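Local atomic coordinates of tetratricopeptide TPR_2 repeat protein (Thermobaculum terrenum, PDB entry 5DJS), a protein that is of unknown function but joins an N-terminal array of tetratricopeptide-like helices to a glycosyltransferase family 41 region of GT-B type, with uridine-5'-diphosphate bound. Residues 102-107 with 111-116; 121-126 with 246-251; 137-142 with 251-256; 11-16 with 43-48. The protein carries 1 engineered substitution. All blocks are in the same frame, centred on the assembly; numbering follows the deposited sequence.

Interaction 1 (102-107 with 111-116); sequences HALELR and HRAHSG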
loop_
_atom_site.group_PDB
_atom_site.type_symbol
_atom_site.label_atom_id
_atom_site.label_comp_id
_atom_site.label_asym_id
_atom_site.label_seq_id
_atom_site.Cartn_x
_atom_site.Cartn_y
_atom_site.Cartn_z
ATOM N N HIS A 102 11.189 -17.525 10.054
ATOM C CA HIS A 102 11.411 -17.967 11.429
ATOM C C HIS A 102 10.127 -17.915 12.242
ATOM O O HIS A 102 9.850 -18.838 13.003
ATOM C CB HIS A 102 12.510 -17.150 12.129
ATOM C CG HIS A 102 13.882 -17.403 11.593
ATOM N ND1 HIS A 102 14.336 -18.666 11.274
ATOM C CD2 HIS A 102 14.903 -16.555 11.323
ATOM C CE1 HIS A 102 15.576 -18.584 10.823
ATOM N NE2 HIS A 102 15.944 -17.316 10.843
ATOM N N ALA A 103 9.354 -16.845 12.063
ATOM C CA ALA A 103 8.116 -16.645 12.803
ATOM C C ALA A 103 7.101 -17.734 12.472
ATOM O O ALA A 103 6.390 -18.211 13.359
ATOM C CB ALA A 103 7.543 -15.268 12.509
ATOM N N LEU A 104 7.052 -18.133 11.201
ATOM C CA LEU A 104 6.216 -19.263 10.766
ATOM C C LEU A 104 6.750 -20.620 11.209
ATOM O O LEU A 104 5.977 -21.507 11.539
ATOM C CB LEU A 104 6.041 -19.272 9.248
ATOM C CG LEU A 104 5.142 -18.198 8.644
ATOM C CD1 LEU A 104 5.221 -18.287 7.127
ATOM C CD2 LEU A 104 3.697 -18.360 9.087
ATOM N N GLU A 105 8.061 -20.796 11.193
ATOM C CA GLU A 105 8.642 -22.026 11.707
ATOM C C GLU A 105 8.270 -22.227 13.180
ATOM O O GLU A 105 7.927 -23.330 13.581
ATOM C CB GLU A 105 10.156 -22.029 11.498
ATOM C CG GLU A 105 10.545 -22.216 10.033
ATOM C CD GLU A 105 12.014 -21.968 9.738
ATOM O OE1 GLU A 105 12.658 -21.106 10.376
ATOM O OE2 GLU A 105 12.525 -22.641 8.827
ATOM N N LEU A 106 8.289 -21.145 13.956
ATOM C CA LEU A 106 7.999 -21.192 15.396
ATOM C C LEU A 106 6.507 -21.269 15.729
ATOM O O LEU A 106 6.130 -21.769 16.787
ATOM C CB LEU A 106 8.616 -19.975 16.100
ATOM C CG LEU A 106 10.147 -20.008 16.265
ATOM C CD1 LEU A 106 10.711 -18.631 16.593
ATOM C CD2 LEU A 106 10.552 -21.004 17.347
ATOM N N ARG A 107 5.664 -20.739 14.851
ATOM C CA ARG A 107 4.233 -20.750 15.051
ATOM C C ARG A 107 3.631 -20.948 13.671
ATOM O O ARG A 107 3.349 -19.981 12.971
ATOM C CB ARG A 107 3.785 -19.435 15.695
ATOM C CG ARG A 107 2.367 -19.457 16.256
ATOM C CD ARG A 107 1.644 -18.119 16.120
ATOM N NE ARG A 107 2.292 -17.030 16.863
ATOM C CZ ARG A 107 1.967 -16.605 18.088
ATOM N NH1 ARG A 107 0.969 -17.164 18.781
ATOM N NH2 ARG A 107 2.657 -15.606 18.640
ATOM N N HIS A 111 -1.300 -16.495 10.978
ATOM C CA HIS A 111 -1.914 -15.922 9.772
ATOM C C HIS A 111 -1.389 -14.525 9.356
ATOM O O HIS A 111 -1.385 -14.214 8.166
ATOM C CB HIS A 111 -3.462 -15.955 9.833
ATOM C CG HIS A 111 -4.075 -15.115 10.915
ATOM N ND1 HIS A 111 -5.087 -15.583 11.722
ATOM C CD2 HIS A 111 -3.840 -13.842 11.316
ATOM C CE1 HIS A 111 -5.443 -14.643 12.577
ATOM N NE2 HIS A 111 -4.698 -13.577 12.355
ATOM N N ARG A 112 -0.938 -13.703 10.309
ATOM C CA ARG A 112 -0.433 -12.353 9.993
ATOM C C ARG A 112 0.970 -12.412 9.400
ATOM O O ARG A 112 1.291 -11.645 8.501
ATOM C CB ARG A 112 -0.461 -11.422 11.214
ATOM C CG ARG A 112 -1.774 -10.667 11.381
ATOM C CD ARG A 112 -1.721 -9.659 12.519
ATOM N NE ARG A 112 -0.822 -8.534 12.222
ATOM C CZ ARG A 112 -0.480 -7.566 13.080
ATOM N NH1 ARG A 112 -0.952 -7.549 14.328
ATOM N NH2 ARG A 112 0.351 -6.602 12.686
ATOM N N ALA A 113 1.794 -13.331 9.903
ATOM C CA ALA A 113 3.149 -13.560 9.379
ATOM C C ALA A 113 3.095 -14.208 8.003
ATOM O O ALA A 113 3.929 -13.933 7.151
ATOM C CB ALA A 113 3.949 -14.437 10.334
ATOM N N HIS A 114 2.102 -15.063 7.795
ATOM C CA HIS A 114 1.873 -15.705 6.505
ATOM C C HIS A 114 1.474 -14.658 5.448
ATOM O O HIS A 114 1.972 -14.718 4.329
ATOM C CB HIS A 114 0.796 -16.785 6.660
ATOM C CG HIS A 114 0.797 -17.833 5.589
ATOM N ND1 HIS A 114 0.709 -17.545 4.244
ATOM C CD2 HIS A 114 0.822 -19.182 5.678
ATOM C CE1 HIS A 114 0.712 -18.668 3.551
ATOM N NE2 HIS A 114 0.777 -19.675 4.397
ATOM N N SER A 115 0.595 -13.711 5.802
ATOM C CA SER A 115 0.271 -12.562 4.927
ATOM C C SER A 115 1.522 -11.735 4.655
ATOM O O SER A 115 1.895 -11.510 3.495
ATOM C CB SER A 115 -0.760 -11.616 5.561
ATOM O OG SER A 115 -2.044 -12.179 5.626
ATOM N N GLY A 116 2.151 -11.281 5.739
ATOM C CA GLY A 116 3.342 -10.440 5.677
ATOM C C GLY A 116 4.376 -11.011 4.734
ATOM O O GLY A 116 4.933 -10.292 3.903
#
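Leu104 has a backbone atom as its nearest neighbour across this contact: its CD2 lies 3.9 Å from His114 N, and the same methyl also touches the side-chain carbons His114 CB and Ala113 CB. The helical segments it joins, 102-106 and 111-116, run nearly antiparallel, at 149° with axes 9.3 Å apart, and just three residues separate segments 102-107 and 111-116 in the chain. Leu104 CA and Ala113 CA mark the closest backbone approach at 6.6 Å. The small side chains of Ala103 and Ala113 face each other here. Their CB atoms, Ala103 CB and Ala113 CB, are 4.3 Å apart, while Leu104 CD2 reaches Ala113 CB at 4.1 Å, so one small methyl receives packing from two residues of the preceding helix. With CG beside its backbone N (chi1 -72°), Leu104 carries its branch across toward 111-116, and its side chain crosses that of His114 at about a right angle. No hydrogen bond joins the two segments; their 158 Å² of shared buried surface comes from packing. On the first helix His102 ND1 donates to Glu105 OE1 (3.1 Å), one turn further along, with the carboxylate oxygen tilted 22° from the imidazole plane. The helix ends with Leu106; Arg107, the first residue to leave helical geometry, makes a cation-pi contact with Tyr110 in the connecting turn. Around this helical hairpin, Tyr81 of helix 77-89 touches Ala113, whereas helix 129-143 brings Trp139 to the His114 ring and its indole NE1 to His111 O, tying helix 111-120 to both neighbours.

Interaction 2 (121-126 with 246-251); sequences LHYSAL and WHLGMH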
loop_
_atom_site.group_PDB
_atom_site.type_symbol
_atom_site.label_atom_id
_atom_site.label_comp_id
_atom_site.label_asym_id
_atom_site.label_seq_id
_atom_site.Cartn_x
_atom_site.Cartn_y
_atom_site.Cartn_z
ATOM N N LEU A 121 7.235 -10.892 -0.502
ATOM C CA LEU A 121 7.719 -11.489 -1.758
ATOM C C LEU A 121 7.624 -10.547 -2.972
ATOM O O LEU A 121 8.405 -10.660 -3.908
ATOM C CB LEU A 121 6.981 -12.814 -2.050
ATOM C CG LEU A 121 7.612 -14.125 -1.560
ATOM C CD1 LEU A 121 8.023 -14.089 -0.101
ATOM C CD2 LEU A 121 6.665 -15.290 -1.814
ATOM N N HIS A 122 6.681 -9.614 -2.953
ATOM C CA HIS A 122 6.494 -8.684 -4.080
ATOM C C HIS A 122 7.625 -7.656 -4.218
ATOM O O HIS A 122 7.844 -7.123 -5.312
ATOM C CB HIS A 122 5.125 -8.003 -3.988
ATOM C CG HIS A 122 3.983 -8.970 -4.072
ATOM N ND1 HIS A 122 3.437 -9.368 -5.272
ATOM C CD2 HIS A 122 3.322 -9.654 -3.111
ATOM C CE1 HIS A 122 2.474 -10.240 -5.046
ATOM N NE2 HIS A 122 2.383 -10.432 -3.742
ATOM N N TYR A 123 8.358 -7.423 -3.125
ATOM C CA TYR A 123 9.534 -6.551 -3.122
ATOM C C TYR A 123 10.811 -7.216 -3.611
ATOM O O TYR A 123 11.844 -6.560 -3.637
ATOM C CB TYR A 123 9.802 -6.032 -1.721
ATOM C CG TYR A 123 8.639 -5.319 -1.100
ATOM C CD1 TYR A 123 8.085 -4.186 -1.701
ATOM C CD2 TYR A 123 8.085 -5.767 0.089
ATOM C CE1 TYR A 123 7.011 -3.524 -1.127
ATOM C CE2 TYR A 123 7.013 -5.113 0.668
ATOM C CZ TYR A 123 6.478 -3.995 0.051
ATOM O OH TYR A 123 5.415 -3.344 0.630
ATOM N N SER A 124 10.760 -8.495 -3.995
ATOM C CA SER A 124 11.960 -9.231 -4.409
ATOM C C SER A 124 11.769 -9.925 -5.749
ATOM O O SER A 124 10.767 -10.614 -5.961
ATOM C CB SER A 124 12.301 -10.268 -3.357
ATOM O OG SER A 124 13.283 -11.162 -3.843
ATOM N N ALA A 125 12.756 -9.778 -6.634
ATOM C CA ALA A 125 12.713 -10.409 -7.960
ATOM C C ALA A 125 12.957 -11.918 -7.911
ATOM O O ALA A 125 12.703 -12.612 -8.896
ATOM C CB ALA A 125 13.709 -9.744 -8.900
ATOM N N LEU A 126 13.414 -12.425 -6.766
ATOM C CA LEU A 126 13.724 -13.844 -6.612
ATOM C C LEU A 126 12.508 -14.782 -6.550
ATOM O O LEU A 126 12.689 -15.996 -6.562
ATOM C CB LEU A 126 14.593 -14.053 -5.358
ATOM C CG LEU A 126 15.931 -13.296 -5.295
ATOM C CD1 LEU A 126 16.598 -13.531 -3.944
ATOM C CD2 LEU A 126 16.864 -13.683 -6.442
ATOM N N TRP A 246 -6.734 -5.080 1.642
ATOM C CA TRP A 246 -5.978 -6.252 1.124
ATOM C C TRP A 246 -4.952 -6.690 2.191
ATOM O O TRP A 246 -4.930 -6.185 3.331
ATOM C CB TRP A 246 -5.369 -5.940 -0.272
ATOM C CG TRP A 246 -4.699 -7.072 -1.063
ATOM C CD1 TRP A 246 -5.289 -8.005 -1.863
ATOM C CD2 TRP A 246 -3.286 -7.306 -1.159
ATOM N NE1 TRP A 246 -4.327 -8.833 -2.415
ATOM C CE2 TRP A 246 -3.089 -8.423 -1.992
ATOM C CE3 TRP A 246 -2.174 -6.702 -0.579
ATOM C CZ2 TRP A 246 -1.801 -8.933 -2.274
ATOM C CZ3 TRP A 246 -0.904 -7.201 -0.852
ATOM C CH2 TRP A 246 -0.727 -8.299 -1.691
ATOM N N HIS A 247 -4.145 -7.674 1.850
ATOM C CA HIS A 247 -3.026 -8.084 2.672
ATOM C C HIS A 247 -2.052 -6.994 3.163
ATOM O O HIS A 247 -1.390 -7.212 4.165
ATOM C CB HIS A 247 -2.250 -9.167 1.936
ATOM C CG HIS A 247 -2.968 -10.474 1.870
ATOM N ND1 HIS A 247 -3.700 -10.867 0.775
ATOM C CD2 HIS A 247 -3.059 -11.481 2.764
ATOM C CE1 HIS A 247 -4.207 -12.064 0.996
ATOM N NE2 HIS A 247 -3.829 -12.460 2.196
ATOM N N LEU A 248 -2.016 -5.824 2.514
ATOM C CA LEU A 248 -1.076 -4.751 2.845
ATOM C C LEU A 248 -1.527 -3.956 4.056
ATOM O O LEU A 248 -0.737 -3.208 4.602
ATOM C CB LEU A 248 -0.941 -3.734 1.701
ATOM C CG LEU A 248 -0.252 -4.099 0.393
ATOM C CD1 LEU A 248 -0.535 -3.091 -0.710
ATOM C CD2 LEU A 248 1.236 -4.302 0.594
ATOM N N GLY A 249 -2.786 -4.070 4.456
ATOM C CA GLY A 249 -3.332 -3.177 5.466
ATOM C C GLY A 249 -4.067 -3.920 6.539
ATOM O O GLY A 249 -4.114 -5.140 6.535
ATOM N N MET A 250 -4.671 -3.168 7.446
ATOM C CA MET A 250 -5.477 -3.744 8.507
ATOM C C MET A 250 -6.831 -4.196 7.937
ATOM O O MET A 250 -7.873 -3.595 8.180
ATOM C CB MET A 250 -5.636 -2.743 9.644
ATOM C CG MET A 250 -4.314 -2.364 10.290
ATOM S SD MET A 250 -4.550 -1.817 11.987
ATOM C CE MET A 250 -4.870 -3.397 12.798
ATOM N N HIS A 251 -6.779 -5.289 7.185
ATOM C CA HIS A 251 -7.931 -5.835 6.467
ATOM C C HIS A 251 -8.892 -6.539 7.423
ATOM O O HIS A 251 -8.629 -6.646 8.635
ATOM C CB HIS A 251 -7.453 -6.831 5.396
ATOM C CG HIS A 251 -6.752 -8.036 5.956
ATOM N ND1 HIS A 251 -5.401 -8.249 5.794
ATOM C CD2 HIS A 251 -7.206 -9.072 6.694
ATOM C CE1 HIS A 251 -5.056 -9.371 6.396
ATOM N NE2 HIS A 251 -6.135 -9.890 6.947
#
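His122 and Trp246 supply the aromatic part of this contact: His122 NE2 approaches Trp246 CH2 at 4.3 Å, arriving at the rim of the indole and near its plane. The imidazole itself is met obliquely. His247 CB rests over one face of the Trp246 ring, toward its rim. Beside this pair, the other approach is a methyl against a hydroxyl: Leu248 CD2 lies 4.3 Å from Tyr123 OH. That hydroxyl has its polar partner elsewhere, in a hydrogen bond with NH1 of Arg338, a residue of the UDP pocket, and the Tyr123 side chain lies about 8 Å from the nucleotide.

No hydrogen bond passes between the two segments; those inside each one shape its loop. Trp246 O takes Gly249 N and His251 ND1 from opposite faces of its carbonyl plane, the latter at 3.2 Å and 52° out of that plane, so two donors grip one oxygen and fold 246-251 back on itself. In the other loop Ser124 OG accepts from Leu126 N (3.2 Å), an ST turn.

The loop 121-126 connects helix 111-120 to helix 129-143, and 246-251 follows strand 240-243 of the first parallel sheet. Val119 of helix 111-120 packs on Trp246 and Leu248, joining the helical array to that sheet's loops.

Interaction 3 (137-142 with 251-256); sequences LDWARR and HRLFAF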
loop_
_atom_site.group_PDB
_atom_site.type_symbol
_atom_site.label_atom_id
_atom_site.label_comp_id
_atom_site.label_asym_id
_atom_site.label_seq_id
_atom_site.Cartn_x
_atom_site.Cartn_y
_atom_site.Cartn_z
ATOM N N LEU A 137 -2.782 -18.945 -1.961
ATOM C CA LEU A 137 -3.705 -20.063 -1.878
ATOM C C LEU A 137 -3.524 -20.826 -0.570
ATOM O O LEU A 137 -4.502 -21.120 0.117
ATOM C CB LEU A 137 -3.482 -21.022 -3.046
ATOM C CG LEU A 137 -3.872 -20.558 -4.440
ATOM C CD1 LEU A 137 -3.401 -21.559 -5.478
ATOM C CD2 LEU A 137 -5.370 -20.348 -4.552
ATOM N N ASP A 138 -2.269 -21.134 -0.235
ATOM C CA ASP A 138 -1.943 -21.850 1.012
ATOM C C ASP A 138 -2.550 -21.143 2.208
ATOM O O ASP A 138 -3.165 -21.776 3.034
ATOM C CB ASP A 138 -0.423 -21.995 1.200
ATOM C CG ASP A 138 -0.047 -23.154 2.124
ATOM O OD1 ASP A 138 0.080 -22.950 3.348
ATOM O OD2 ASP A 138 0.157 -24.272 1.614
ATOM N N TRP A 139 -2.397 -19.821 2.260
ATOM C CA TRP A 139 -2.981 -18.984 3.312
ATOM C C TRP A 139 -4.488 -19.142 3.369
ATOM O O TRP A 139 -5.050 -19.411 4.429
ATOM C CB TRP A 139 -2.636 -17.511 3.048
ATOM C CG TRP A 139 -3.159 -16.520 4.031
ATOM C CD1 TRP A 139 -2.575 -16.129 5.186
ATOM C CD2 TRP A 139 -4.350 -15.756 3.904
ATOM N NE1 TRP A 139 -3.328 -15.162 5.810
ATOM C CE2 TRP A 139 -4.433 -14.918 5.042
ATOM C CE3 TRP A 139 -5.368 -15.698 2.940
ATOM C CZ2 TRP A 139 -5.493 -14.032 5.243
ATOM C CZ3 TRP A 139 -6.425 -14.799 3.137
ATOM C CH2 TRP A 139 -6.478 -13.988 4.282
ATOM N N ALA A 140 -5.122 -18.959 2.213
ATOM C CA ALA A 140 -6.577 -18.977 2.086
ATOM C C ALA A 140 -7.133 -20.295 2.555
ATOM O O ALA A 140 -8.063 -20.330 3.366
ATOM C CB ALA A 140 -6.986 -18.733 0.638
ATOM N N ARG A 141 -6.554 -21.374 2.043
ATOM C CA ARG A 141 -6.951 -22.735 2.428
ATOM C C ARG A 141 -6.917 -22.940 3.945
ATOM O O ARG A 141 -7.799 -23.581 4.496
ATOM C CB ARG A 141 -6.054 -23.764 1.734
ATOM C CG ARG A 141 -6.661 -25.150 1.606
ATOM C CD ARG A 141 -5.603 -26.201 1.293
ATOM N NE ARG A 141 -4.522 -26.186 2.298
ATOM C CZ ARG A 141 -3.231 -25.907 2.073
ATOM N NH1 ARG A 141 -2.765 -25.640 0.851
ATOM N NH2 ARG A 141 -2.382 -25.911 3.098
ATOM N N ARG A 142 -5.908 -22.377 4.602
ATOM C CA ARG A 142 -5.733 -22.524 6.042
ATOM C C ARG A 142 -6.731 -21.709 6.852
ATOM O O ARG A 142 -7.309 -22.232 7.802
ATOM C CB ARG A 142 -4.310 -22.130 6.459
ATOM C CG ARG A 142 -3.254 -23.138 6.043
ATOM C CD ARG A 142 -1.856 -22.699 6.446
ATOM N NE ARG A 142 -0.862 -23.524 5.773
ATOM C CZ ARG A 142 -0.537 -24.776 6.103
ATOM N NH1 ARG A 142 -1.111 -25.391 7.134
ATOM N NH2 ARG A 142 0.387 -25.422 5.386
ATOM N N HIS A 251 -6.779 -5.289 7.185
ATOM C CA HIS A 251 -7.931 -5.835 6.467
ATOM C C HIS A 251 -8.892 -6.539 7.423
ATOM O O HIS A 251 -8.629 -6.646 8.635
ATOM C CB HIS A 251 -7.453 -6.831 5.396
ATOM C CG HIS A 251 -6.752 -8.036 5.956
ATOM N ND1 HIS A 251 -5.401 -8.249 5.794
ATOM C CD2 HIS A 251 -7.206 -9.072 6.694
ATOM C CE1 HIS A 251 -5.056 -9.371 6.396
ATOM N NE2 HIS A 251 -6.135 -9.890 6.947
ATOM N N ARG A 252 -9.979 -7.050 6.849
ATOM C CA ARG A 252 -10.984 -7.783 7.594
ATOM C C ARG A 252 -11.513 -8.938 6.742
ATOM O O ARG A 252 -12.715 -9.132 6.599
ATOM C CB ARG A 252 -12.084 -6.796 8.018
ATOM C CG ARG A 252 -12.647 -6.995 9.411
ATOM C CD ARG A 252 -11.558 -7.069 10.468
ATOM N NE ARG A 252 -11.927 -6.354 11.675
ATOM C CZ ARG A 252 -12.772 -6.769 12.607
ATOM N NH1 ARG A 252 -13.398 -7.931 12.510
ATOM N NH2 ARG A 252 -12.985 -5.982 13.652
ATOM N N LEU A 253 -10.580 -9.733 6.233
ATOM C CA LEU A 253 -10.842 -10.727 5.206
ATOM C C LEU A 253 -11.479 -11.983 5.761
ATOM O O LEU A 253 -12.033 -12.770 5.002
ATOM C CB LEU A 253 -9.552 -11.109 4.479
ATOM C CG LEU A 253 -8.950 -10.054 3.547
ATOM C CD1 LEU A 253 -7.493 -10.376 3.234
ATOM C CD2 LEU A 253 -9.752 -9.934 2.261
ATOM N N PHE A 254 -11.383 -12.202 7.067
ATOM C CA PHE A 254 -12.080 -13.341 7.680
ATOM C C PHE A 254 -13.573 -13.049 7.869
ATOM O O PHE A 254 -14.376 -13.966 7.927
ATOM C CB PHE A 254 -11.421 -13.733 8.999
ATOM C CG PHE A 254 -9.956 -13.979 8.871
ATOM C CD1 PHE A 254 -9.482 -14.934 7.975
ATOM C CD2 PHE A 254 -9.042 -13.241 9.614
ATOM C CE1 PHE A 254 -8.123 -15.164 7.839
ATOM C CE2 PHE A 254 -7.682 -13.468 9.481
ATOM C CZ PHE A 254 -7.221 -14.430 8.595
ATOM N N ALA A 255 -13.940 -11.777 7.966
ATOM C CA ALA A 255 -15.331 -11.391 7.818
ATOM C C ALA A 255 -15.796 -11.658 6.371
ATOM O O ALA A 255 -16.840 -12.276 6.160
ATOM C CB ALA A 255 -15.529 -9.932 8.212
ATOM N N PHE A 256 -14.998 -11.234 5.387
ATOM C CA PHE A 256 -15.268 -11.552 3.962
ATOM C C PHE A 256 -15.332 -13.051 3.713
ATOM O O PHE A 256 -16.086 -13.510 2.871
ATOM C CB PHE A 256 -14.199 -10.964 3.022
ATOM C CG PHE A 256 -14.393 -9.507 2.710
ATOM C CD1 PHE A 256 -14.028 -8.526 3.634
ATOM C CD2 PHE A 256 -14.941 -9.113 1.500
ATOM C CE1 PHE A 256 -14.204 -7.187 3.360
ATOM C CE2 PHE A 256 -15.123 -7.770 1.218
ATOM C CZ PHE A 256 -14.750 -6.808 2.149
#
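Trp139 sits in the second half of helix 129-143, and it meets Leu253 and Phe254 at the very start of helix 253-257. Arg252 occupies the N-cap position there, and its carbonyl O accepts weak bonds from Ala255 N and Phe256 N as the first turn winds up. With CG anti to its backbone N (chi1 180°), Trp139 projects its six-membered ring toward 251-256. Trp139 CZ2 reaches Phe254 CZ at 3.8 Å, and the neighbouring CH2 of Trp139 reaches Leu253 CD1 at 3.9 Å. The two aromatic planes are inclined by 30°, but the rings are slid so far apart, 5.7 Å between centroids, that they barely overlap. Leu253 CD1 has a second aromatic neighbour: it stands 3.6 Å above the plane of the His251 imidazole, over its centre. Away from the contact, Asp138 holds two arginines of its own helix. Arg142 NE bonds to Asp138 OD1 at 2.7 Å, and Arg141 makes weaker bonds to OD2. Leu253 and Phe256 also pack on strand 240-243, so Trp139 docks a helix following the tetratricopeptide array onto the Rossmann-like N-terminal half of a GT-B fold.

Interaction 4 (11-16 with 43-48); sequences ALLSHA and SEALHL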
loop_
_atom_site.group_PDB
_atom_site.type_symbol
_atom_site.label_atom_id
_atom_site.label_comp_id
_atom_site.label_asym_id
_atom_site.label_seq_id
_atom_site.Cartn_x
_atom_site.Cartn_y
_atom_site.Cartn_z
ATOM N N ALA A 11 0.833 -3.682 35.423
ATOM C CA ALA A 11 -0.092 -2.551 35.215
ATOM C C ALA A 11 0.383 -1.576 34.116
ATOM O O ALA A 11 -0.425 -1.065 33.335
ATOM C CB ALA A 11 -0.314 -1.800 36.526
ATOM N N LEU A 12 1.688 -1.311 34.081
ATOM C CA LEU A 12 2.293 -0.527 33.001
ATOM C C LEU A 12 2.197 -1.249 31.658
ATOM O O LEU A 12 1.960 -0.615 30.630
ATOM C CB LEU A 12 3.756 -0.204 33.317
ATOM C CG LEU A 12 3.974 0.817 34.436
ATOM C CD1 LEU A 12 5.383 0.701 35.005
ATOM C CD2 LEU A 12 3.709 2.234 33.942
ATOM N N LEU A 13 2.360 -2.571 31.679
ATOM C CA LEU A 13 2.402 -3.370 30.450
ATOM C C LEU A 13 1.020 -3.531 29.792
ATOM O O LEU A 13 0.912 -3.503 28.564
ATOM C CB LEU A 13 3.063 -4.732 30.706
ATOM C CG LEU A 13 4.107 -5.270 29.713
ATOM C CD1 LEU A 13 5.072 -4.216 29.175
ATOM C CD2 LEU A 13 4.901 -6.398 30.376
ATOM N N SER A 14 -0.028 -3.681 30.600
ATOM C CA SER A 14 -1.402 -3.697 30.080
ATOM C C SER A 14 -1.874 -2.297 29.679
ATOM O O SER A 14 -2.570 -2.153 28.675
ATOM C CB SER A 14 -2.371 -4.309 31.089
ATOM O OG SER A 14 -2.162 -3.761 32.372
ATOM N N HIS A 15 -1.504 -1.280 30.462
ATOM C CA HIS A 15 -1.764 0.126 30.096
ATOM C C HIS A 15 -1.123 0.476 28.747
ATOM O O HIS A 15 -1.731 1.166 27.925
ATOM C CB HIS A 15 -1.268 1.082 31.200
ATOM C CG HIS A 15 -1.372 2.540 30.849
ATOM N ND1 HIS A 15 -0.264 3.335 30.638
ATOM C CD2 HIS A 15 -2.449 3.346 30.677
ATOM C CE1 HIS A 15 -0.653 4.565 30.349
ATOM N NE2 HIS A 15 -1.973 4.597 30.364
ATOM N N ALA A 16 0.096 -0.015 28.532
ATOM C CA ALA A 16 0.825 0.223 27.290
ATOM C C ALA A 16 0.144 -0.439 26.098
ATOM O O ALA A 16 0.057 0.161 25.030
ATOM C CB ALA A 16 2.258 -0.271 27.418
ATOM N N SER A 43 11.644 -8.260 27.723
ATOM C CA SER A 43 11.509 -8.466 26.281
ATOM C C SER A 43 10.148 -8.054 25.710
ATOM O O SER A 43 10.055 -7.710 24.536
ATOM C CB SER A 43 11.801 -9.922 25.903
ATOM O OG SER A 43 10.734 -10.777 26.238
ATOM N N GLU A 44 9.103 -8.087 26.528
ATOM C CA GLU A 44 7.771 -7.664 26.085
ATOM C C GLU A 44 7.706 -6.152 25.780
ATOM O O GLU A 44 6.969 -5.719 24.886
ATOM C CB GLU A 44 6.722 -8.035 27.141
ATOM C CG GLU A 44 5.293 -8.095 26.614
ATOM C CD GLU A 44 4.271 -8.427 27.690
ATOM O OE1 GLU A 44 4.633 -9.080 28.702
ATOM O OE2 GLU A 44 3.098 -8.037 27.513
ATOM N N ALA A 45 8.498 -5.377 26.510
ATOM C CA ALA A 45 8.467 -3.925 26.461
ATOM C C ALA A 45 9.443 -3.424 25.397
ATOM O O ALA A 45 9.155 -2.457 24.686
ATOM C CB ALA A 45 8.826 -3.355 27.824
ATOM N N LEU A 46 10.610 -4.068 25.327
ATOM C CA LEU A 46 11.522 -3.947 24.185
ATOM C C LEU A 46 10.779 -4.182 22.876
ATOM O O LEU A 46 10.847 -3.358 21.969
ATOM C CB LEU A 46 12.675 -4.959 24.297
ATOM C CG LEU A 46 14.048 -4.566 24.877
ATOM C CD1 LEU A 46 14.156 -3.141 25.403
ATOM C CD2 LEU A 46 14.467 -5.556 25.949
ATOM N N HIS A 47 10.070 -5.307 22.803
ATOM C CA HIS A 47 9.243 -5.653 21.639
ATOM C C HIS A 47 8.190 -4.596 21.255
ATOM O O HIS A 47 8.057 -4.259 20.078
ATOM C CB HIS A 47 8.533 -6.984 21.875
ATOM C CG HIS A 47 7.459 -7.274 20.873
ATOM N ND1 HIS A 47 7.739 -7.564 19.557
ATOM C CD2 HIS A 47 6.109 -7.312 20.993
ATOM C CE1 HIS A 47 6.608 -7.777 18.910
ATOM N NE2 HIS A 47 5.605 -7.623 19.755
ATOM N N LEU A 48 7.445 -4.098 22.238
ATOM C CA LEU A 48 6.378 -3.127 21.984
ATOM C C LEU A 48 6.921 -1.768 21.520
ATOM O O LEU A 48 6.383 -1.175 20.572
ATOM C CB LEU A 48 5.490 -2.960 23.225
ATOM C CG LEU A 48 4.245 -2.063 23.118
ATOM C CD1 LEU A 48 3.414 -2.353 21.874
ATOM C CD2 LEU A 48 3.393 -2.218 24.369
#
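Glu44 places its CG anti to the backbone N (chi1 -160°) and runs extended beyond it, which lays its carboxylate against the branched end of Leu13. Leu48 starts out the same way (chi1 -175°) and carries CD2 to Ala16. Leu13 CD2 lies 3.2 Å from Glu44 OE1, and the two side chains meet at a slant rather than end to end. The other branch, Leu13 CD1, packs on Ala45 CB at 4.1 Å, so this leucine straddles neighbouring residues of 43-48. One turn on from Leu13, Ala16 CB touches Leu48 CD2 at 3.8 Å. The segments are inclined by only 25°, their axes 11.1 Å apart, with Leu13 CA and Ala45 CA separated by 7.3 Å. Helix 25-38 adds Val35 against Ala45 and Cys32 against Leu48. Near-parallel packing of alternate helices, with the intervening helix laid alongside, is the hallmark of tetratricopeptide arrays. Chemically the contact is apolar packing with a charge at its margin: no hydrogen bond links the segments, and Glu44 OE2 instead bonds to His17 NE2 of helix 5-21. That bond ties the carboxylate to the helix Leu13 belongs to, and the negative charge would be expected to favour a protonated His17.

From the N terminus, interaction 4 comes first, closing a loop of 26 residues that holds helix 25-38 and tying helix 5-21 to helix 43-56. Interaction 1 follows in series and closes just three residues, near the end of the helical array; it lies about 22 Å from interaction 4, centre to centre. Interactions 2 and 3 are long-range and cross: 121-126 and 137-142 both come before 246-251 and 251-256, and the two contacts share His251. Together they fasten the 121-126 loop and the helix after it to the region between strand 240-243 and helix 253-257. Interaction 1 touches interaction 2 through Ser115 and His247, and interaction 3 through His111 and Trp139.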